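Local structure of glycerol dehydratase (Clostridium butyricum, 1R9D) at residues Leu420-Glu423 against Asp424-Tyr428; Glu435-Pro439 against Gly440-Gly444; Lys579-Asn583 against Asn584-Asn588. The protein probably acts as a B12-independent glycyl-radical lyase that dehydrates glycerol. One frame throughout, in Å; residues are numbered along the deposited sequence.

All three contacts are partly buried, but they lie at different depths. Contact 2 is the deepest, about 13 Å from the chain centre to its own, contact 1 lies at about 21 Å, and contact 3 is peripheral at about 37 Å. Contacts 1 and 2 are neighbours, their centres about 10 Å apart: helix 422-426 of contact 1 leads into strand 429-431, which pairs with strand 435-437 of contact 2, and Asp-424 and Asp-427 receive Lys-441 and Lys-438. Contact 3 shares no element with them. The chemistry follows: a capped helix start with charged side chains in contact 1, a water-bridged turn in contact 2, and a backbone-capped helix end with a phenylalanine in contact 3.

Contact 1 (Leu420-Glu423 against Asp424-Tyr428); sequences LTLE and DARDY
Thr-421 opens the short helix 422-426 by turning its hydroxyl back onto the backbone of Asp-424, whose N lies 3.0 Å from Thr-421 OG1 in a nearly straight bond (162°). A chi1 of 60° sets OG1 between the threonine's own backbone N and carbonyl carbon, and from there it meets this N-H of the first turn. Main-chain bonds continue the spiral. Ala-425 N donates to Thr-421 O at 2.9 Å and Arg-426 N to Leu-422 O at 3.0 Å, whereas the bond from Asp-427 N to Glu-423 O is weak.

Side-chain packing has two parts. Leu-422 sends its branch tip over one face of the charged Arg-426 guanidinium, CD2 lying 3.7 Å from NH2 and offset toward the rim, while Arg-426 NH1 bonds to Ser-349 O. The apolar contact is that of Leu-420, which brings CD2 to 4.1 Å from Ala-425 CA and also packs on Phe-545 of strand 543-551.

The two aspartates tie the turn to the rest of the fold: buried Asp-424 divides its carboxylate between Lys-441 (OD1) and Tyr-543 OH (OD2), and Asp-427 forms a salt bridge to Lys-438. A water joins Asp-424 OD1 weakly to Glu-423 O. The arrangement is a threonine N-cap on a short helix that leads into strand 429-431.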
# COMPACT_ATOMS: atom_id res chain seq x y z
N LEU A 420 27.46 6.43 -9.09
CA LEU A 420 27.18 7.40 -10.15
C LEU A 420 28.17 7.23 -11.29
O LEU A 420 29.30 6.78 -11.08
CB LEU A 420 27.30 8.83 -9.62
CG LEU A 420 26.09 9.41 -8.86
CD1 LEU A 420 25.93 8.69 -7.54
CD2 LEU A 420 26.29 10.91 -8.64
N THR A 421 27.75 7.56 -12.50
CA THR A 421 28.66 7.48 -13.65
C THR A 421 29.61 8.66 -13.46
O THR A 421 29.31 9.57 -12.69
CB THR A 421 27.92 7.68 -14.98
OG1 THR A 421 27.29 8.97 -14.99
CG2 THR A 421 26.86 6.61 -15.16
N LEU A 422 30.74 8.65 -14.16
CA LEU A 422 31.68 9.76 -14.05
C LEU A 422 31.03 11.05 -14.56
O LEU A 422 31.23 12.13 -13.99
CB LEU A 422 32.95 9.47 -14.85
CG LEU A 422 34.04 10.55 -14.89
CD1 LEU A 422 34.51 10.86 -13.47
CD2 LEU A 422 35.20 10.06 -15.75
N GLU A 423 30.24 10.94 -15.62
CA GLU A 423 29.57 12.10 -16.19
C GLU A 423 28.62 12.72 -15.17
O GLU A 423 28.62 13.94 -14.97
CB GLU A 423 28.78 11.70 -17.44
CG GLU A 423 28.52 12.86 -18.40
CD GLU A 423 27.49 12.54 -19.48
OE1 GLU A 423 27.49 11.40 -20.00
OE2 GLU A 423 26.68 13.44 -19.81
N ASP A 424 27.81 11.89 -14.52
CA ASP A 424 26.86 12.37 -13.52
C ASP A 424 27.58 12.95 -12.29
O ASP A 424 27.18 13.99 -11.77
CB ASP A 424 25.91 11.25 -13.07
CG ASP A 424 24.79 11.00 -14.08
OD1 ASP A 424 24.55 11.86 -14.95
OD2 ASP A 424 24.13 9.94 -13.98
N ALA A 425 28.63 12.27 -11.84
CA ALA A 425 29.38 12.75 -10.67
C ALA A 425 29.98 14.13 -10.93
O ALA A 425 30.01 14.97 -10.04
CB ALA A 425 30.49 11.75 -10.31
N ARG A 426 30.45 14.36 -12.15
CA ARG A 426 31.05 15.64 -12.51
C ARG A 426 30.04 16.78 -12.50
O ARG A 426 30.41 17.95 -12.38
CB ARG A 426 31.69 15.57 -13.91
CG ARG A 426 33.05 14.90 -13.92
CD ARG A 426 33.58 14.74 -15.33
NE ARG A 426 34.96 14.26 -15.33
CZ ARG A 426 35.57 13.74 -16.39
NH1 ARG A 426 34.91 13.63 -17.53
NH2 ARG A 426 36.83 13.32 -16.30
N ASP A 427 28.76 16.44 -12.60
CA ASP A 427 27.70 17.46 -12.62
C ASP A 427 27.00 17.60 -11.27
O ASP A 427 25.85 18.03 -11.20
CB ASP A 427 26.68 17.09 -13.71
CG ASP A 427 25.76 18.25 -14.07
OD1 ASP A 427 26.27 19.37 -14.28
OD2 ASP A 427 24.54 18.02 -14.15
N TYR A 428 27.69 17.27 -10.19
CA TYR A 428 27.09 17.34 -8.87
C TYR A 428 26.81 18.75 -8.36
O TYR A 428 27.42 19.73 -8.79
CB TYR A 428 27.98 16.62 -7.84
CG TYR A 428 29.13 17.45 -7.29
CD1 TYR A 428 28.96 18.29 -6.18
CD2 TYR A 428 30.40 17.40 -7.88
CE1 TYR A 428 30.01 19.05 -5.68
CE2 TYR A 428 31.45 18.16 -7.39
CZ TYR A 428 31.25 18.98 -6.29
OH TYR A 428 32.30 19.71 -5.79
O HOH W 1 25.75 14.68 -16.25

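Contact 2 (Glu435-Pro439 against Gly440-Gly444); sequences EPQKP and GKTEG
Thr-442 folds back on Lys-438 and makes the tight part of this turn: its hydroxyl OG1 donates to Lys-438 O at 2.9 Å, tilted 19° from the carbonyl plane. A chi1 of -44° turns the hydroxyl toward this carbonyl, and a water that donates to OG1 accepts from Lys-438 N. The same carbonyl takes only a weak bond from Lys-441 N, at 3.5 Å, so the threonine hydroxyl is the firmer clasp. Gln-437 and Thr-442 run antiparallel alongside each other, with Gln-437 NE2 3.6 Å from Thr-442 CB; the glutamine amide ends on His-446 and the backbone of Ser-166.

Beyond the clasp the contact is looser, and a second water accepts from both Gln-437 NE2 and Gly-444 N. On the partly exposed side the aliphatic chains of Lys-438 and Lys-441 lie against each other, with CG of Lys-438 3.8 Å from CD of Lys-441. Lys-438 NZ and Lys-441 NZ, of like charge, stay 4.9 Å apart, and each has an acid partner, Asp-427 for the first and Asp-424 for the second. Gly-440 takes a positive phi of 74° at the third position of a type II beta turn, which joins strands of two different sheets, 435-437 and 442-443.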
# COMPACT_ATOMS: atom_id res chain seq x y z
N GLU A 435 25.67 17.99 1.50
CA GLU A 435 25.36 16.71 0.84
C GLU A 435 25.35 16.75 -0.70
O GLU A 435 24.48 17.35 -1.31
CB GLU A 435 24.02 16.20 1.38
CG GLU A 435 23.89 16.31 2.93
CD GLU A 435 23.04 17.51 3.39
OE1 GLU A 435 21.80 17.46 3.23
OE2 GLU A 435 23.60 18.50 3.92
N PRO A 436 26.32 16.07 -1.34
CA PRO A 436 26.39 16.05 -2.81
C PRO A 436 25.43 15.08 -3.51
O PRO A 436 25.11 14.02 -2.98
CB PRO A 436 27.85 15.69 -3.10
CG PRO A 436 28.49 15.40 -1.75
CD PRO A 436 27.38 15.23 -0.76
N GLN A 437 25.01 15.45 -4.72
CA GLN A 437 24.13 14.58 -5.51
C GLN A 437 24.08 15.05 -6.96
O GLN A 437 24.45 16.18 -7.28
CB GLN A 437 22.69 14.58 -4.94
CG GLN A 437 21.78 15.67 -5.55
CD GLN A 437 20.29 15.52 -5.21
OE1 GLN A 437 19.43 16.13 -5.87
NE2 GLN A 437 19.98 14.74 -4.19
N LYS A 438 23.64 14.15 -7.84
CA LYS A 438 23.46 14.48 -9.25
C LYS A 438 22.03 15.02 -9.29
O LYS A 438 21.07 14.29 -9.05
CB LYS A 438 23.57 13.22 -10.11
CG LYS A 438 22.94 13.35 -11.50
CD LYS A 438 23.56 14.47 -12.33
CE LYS A 438 22.92 14.51 -13.71
NZ LYS A 438 23.54 15.51 -14.61
N PRO A 439 21.88 16.32 -9.56
CA PRO A 439 20.53 16.90 -9.60
C PRO A 439 19.65 16.27 -10.68
O PRO A 439 20.15 15.86 -11.73
CB PRO A 439 20.78 18.38 -9.87
CG PRO A 439 22.16 18.61 -9.30
CD PRO A 439 22.89 17.37 -9.77
N GLY A 440 18.35 16.20 -10.39
CA GLY A 440 17.40 15.65 -11.34
C GLY A 440 17.40 14.15 -11.55
O GLY A 440 16.71 13.66 -12.44
N LYS A 441 18.15 13.42 -10.73
CA LYS A 441 18.21 11.97 -10.86
C LYS A 441 18.31 11.24 -9.53
O LYS A 441 18.43 10.01 -9.50
CB LYS A 441 19.44 11.57 -11.69
CG LYS A 441 19.48 12.11 -13.11
CD LYS A 441 20.63 11.46 -13.87
CE LYS A 441 20.64 11.87 -15.33
NZ LYS A 441 21.74 11.20 -16.08
N THR A 442 18.19 11.98 -8.43
CA THR A 442 18.37 11.39 -7.10
C THR A 442 17.30 11.61 -6.02
O THR A 442 16.67 12.67 -5.96
CB THR A 442 19.70 11.93 -6.48
OG1 THR A 442 20.73 11.89 -7.47
CG2 THR A 442 20.12 11.10 -5.28
N GLU A 443 17.11 10.59 -5.19
CA GLU A 443 16.24 10.66 -4.02
C GLU A 443 17.27 10.26 -2.95
O GLU A 443 17.46 9.07 -2.68
CB GLU A 443 15.09 9.65 -4.06
CG GLU A 443 14.28 9.57 -2.74
CD GLU A 443 13.52 10.86 -2.40
OE1 GLU A 443 14.02 11.96 -2.73
OE2 GLU A 443 12.43 10.78 -1.79
N GLY A 444 17.94 11.24 -2.37
CA GLY A 444 19.00 10.95 -1.42
C GLY A 444 18.74 10.92 0.08
O GLY A 444 19.61 10.45 0.82
O HOH W 2 17.27 13.83 -3.36
O HOH W 3 17.58 14.81 -7.84
O HOH W 4 23.40 11.48 -6.68

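Contact 3 (Lys579-Asn583 against Asn584-Asn588); sequences KKTLN and NDFKN
A Schellman motif ends helix 575-583, and Asp-585, with its positive phi of 55°, is the C-prime residue. Phe-586 N reaches back to Thr-581 O at 2.9 Å in a nearly straight bond (169°), and Asp-585 N donates to Leu-582 O at 2.9 Å from above the carbonyl plane. Thr-581 O is gripped twice, since Asn-584 N also donates to it, at 3.2 Å, and the two donors approach from opposite faces of the carbonyl plane. A type I' beta turn from Asn-584 to Lys-587 then carries the chain on toward helix 590-597.

The side chains close the apolar side of the cap. Phe-586 swings its ring back against the last turn and also onto Gln-593 and Leu-596 of helix 590-597. Leu-582 lies alongside the ring, pointing the same way, and itself packs on Ile-461 of helix 453-461. Its CD2 ends 3.6 Å from Phe-586 CZ. Thr-581 crosses the phenylalanine at about a right angle; its hydroxyl is bonded to Glu-577 O, while its methyl CG2 meets the ring obliquely, 3.4 Å from Phe-586 CD2.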
# COMPACT_ATOMS: atom_id res chain seq x y z
N LYS A 579 35.99 6.26 35.41
CA LYS A 579 34.54 6.07 35.35
C LYS A 579 33.84 6.87 36.44
O LYS A 579 32.85 7.55 36.18
CB LYS A 579 34.19 4.58 35.48
CG LYS A 579 32.70 4.28 35.47
CD LYS A 579 32.44 2.78 35.48
CE LYS A 579 30.95 2.48 35.57
NZ LYS A 579 30.67 1.01 35.47
N LYS A 580 34.36 6.80 37.66
CA LYS A 580 33.75 7.52 38.78
C LYS A 580 33.88 9.03 38.62
O LYS A 580 32.93 9.76 38.91
CB LYS A 580 34.38 7.08 40.10
CG LYS A 580 34.05 5.63 40.47
CD LYS A 580 34.64 5.24 41.82
CE LYS A 580 34.35 3.77 42.13
NZ LYS A 580 34.97 3.34 43.41
N THR A 581 35.03 9.48 38.15
CA THR A 581 35.27 10.91 37.96
C THR A 581 34.30 11.48 36.92
O THR A 581 33.72 12.55 37.13
CB THR A 581 36.70 11.18 37.48
OG1 THR A 581 37.64 10.56 38.36
CG2 THR A 581 36.97 12.67 37.45
N LEU A 582 34.12 10.78 35.81
CA LEU A 582 33.22 11.26 34.77
C LEU A 582 31.77 11.29 35.25
O LEU A 582 31.06 12.25 35.01
CB LEU A 582 33.34 10.38 33.52
CG LEU A 582 34.70 10.43 32.84
CD1 LEU A 582 34.75 9.39 31.73
CD2 LEU A 582 34.96 11.83 32.30
N ASN A 583 31.35 10.24 35.95
CA ASN A 583 29.99 10.18 36.44
C ASN A 583 29.71 11.24 37.50
O ASN A 583 28.55 11.57 37.77
CB ASN A 583 29.68 8.78 36.99
CG ASN A 583 29.57 7.74 35.88
OD1 ASN A 583 28.91 7.98 34.86
ND2 ASN A 583 30.20 6.59 36.07
N ASN A 584 30.77 11.80 38.08
CA ASN A 584 30.61 12.85 39.09
C ASN A 584 30.95 14.21 38.49
O ASN A 584 31.05 15.21 39.20
CB ASN A 584 31.52 12.59 40.29
CG ASN A 584 31.23 11.25 40.96
OD1 ASN A 584 30.07 10.87 41.14
ND2 ASN A 584 32.29 10.54 41.33
N ASP A 585 31.12 14.24 37.17
CA ASP A 585 31.44 15.48 36.45
C ASP A 585 32.68 16.18 37.00
O ASP A 585 32.70 17.41 37.14
CB ASP A 585 30.22 16.42 36.48
CG ASP A 585 30.35 17.57 35.50
OD1 ASP A 585 30.89 17.37 34.39
OD2 ASP A 585 29.89 18.69 35.83
N PHE A 586 33.71 15.40 37.30
CA PHE A 586 34.98 15.92 37.81
C PHE A 586 34.91 16.61 39.17
O PHE A 586 35.81 17.36 39.53
CB PHE A 586 35.61 16.88 36.80
CG PHE A 586 35.80 16.30 35.43
CD1 PHE A 586 35.11 16.81 34.34
CD2 PHE A 586 36.66 15.22 35.24
CE1 PHE A 586 35.27 16.26 33.07
CE2 PHE A 586 36.82 14.66 33.97
CZ PHE A 586 36.13 15.18 32.89
N LYS A 587 33.84 16.36 39.92
CA LYS A 587 33.68 16.98 41.23
C LYS A 587 34.78 16.52 42.18
O LYS A 587 34.96 15.32 42.41
CB LYS A 587 32.32 16.64 41.82
CG LYS A 587 32.09 17.24 43.20
CD LYS A 587 30.72 16.87 43.74
CE LYS A 587 30.49 17.49 45.11
NZ LYS A 587 29.12 17.19 45.63
N ASN A 588 35.52 17.48 42.74
CA ASN A 588 36.61 17.20 43.67
C ASN A 588 37.72 16.37 43.04
O ASN A 588 38.42 15.63 43.73
CB ASN A 588 36.09 16.48 44.91
CG ASN A 588 35.05 17.29 45.67
OD1 ASN A 588 35.26 18.46 45.99
ND2 ASN A 588 33.92 16.66 45.98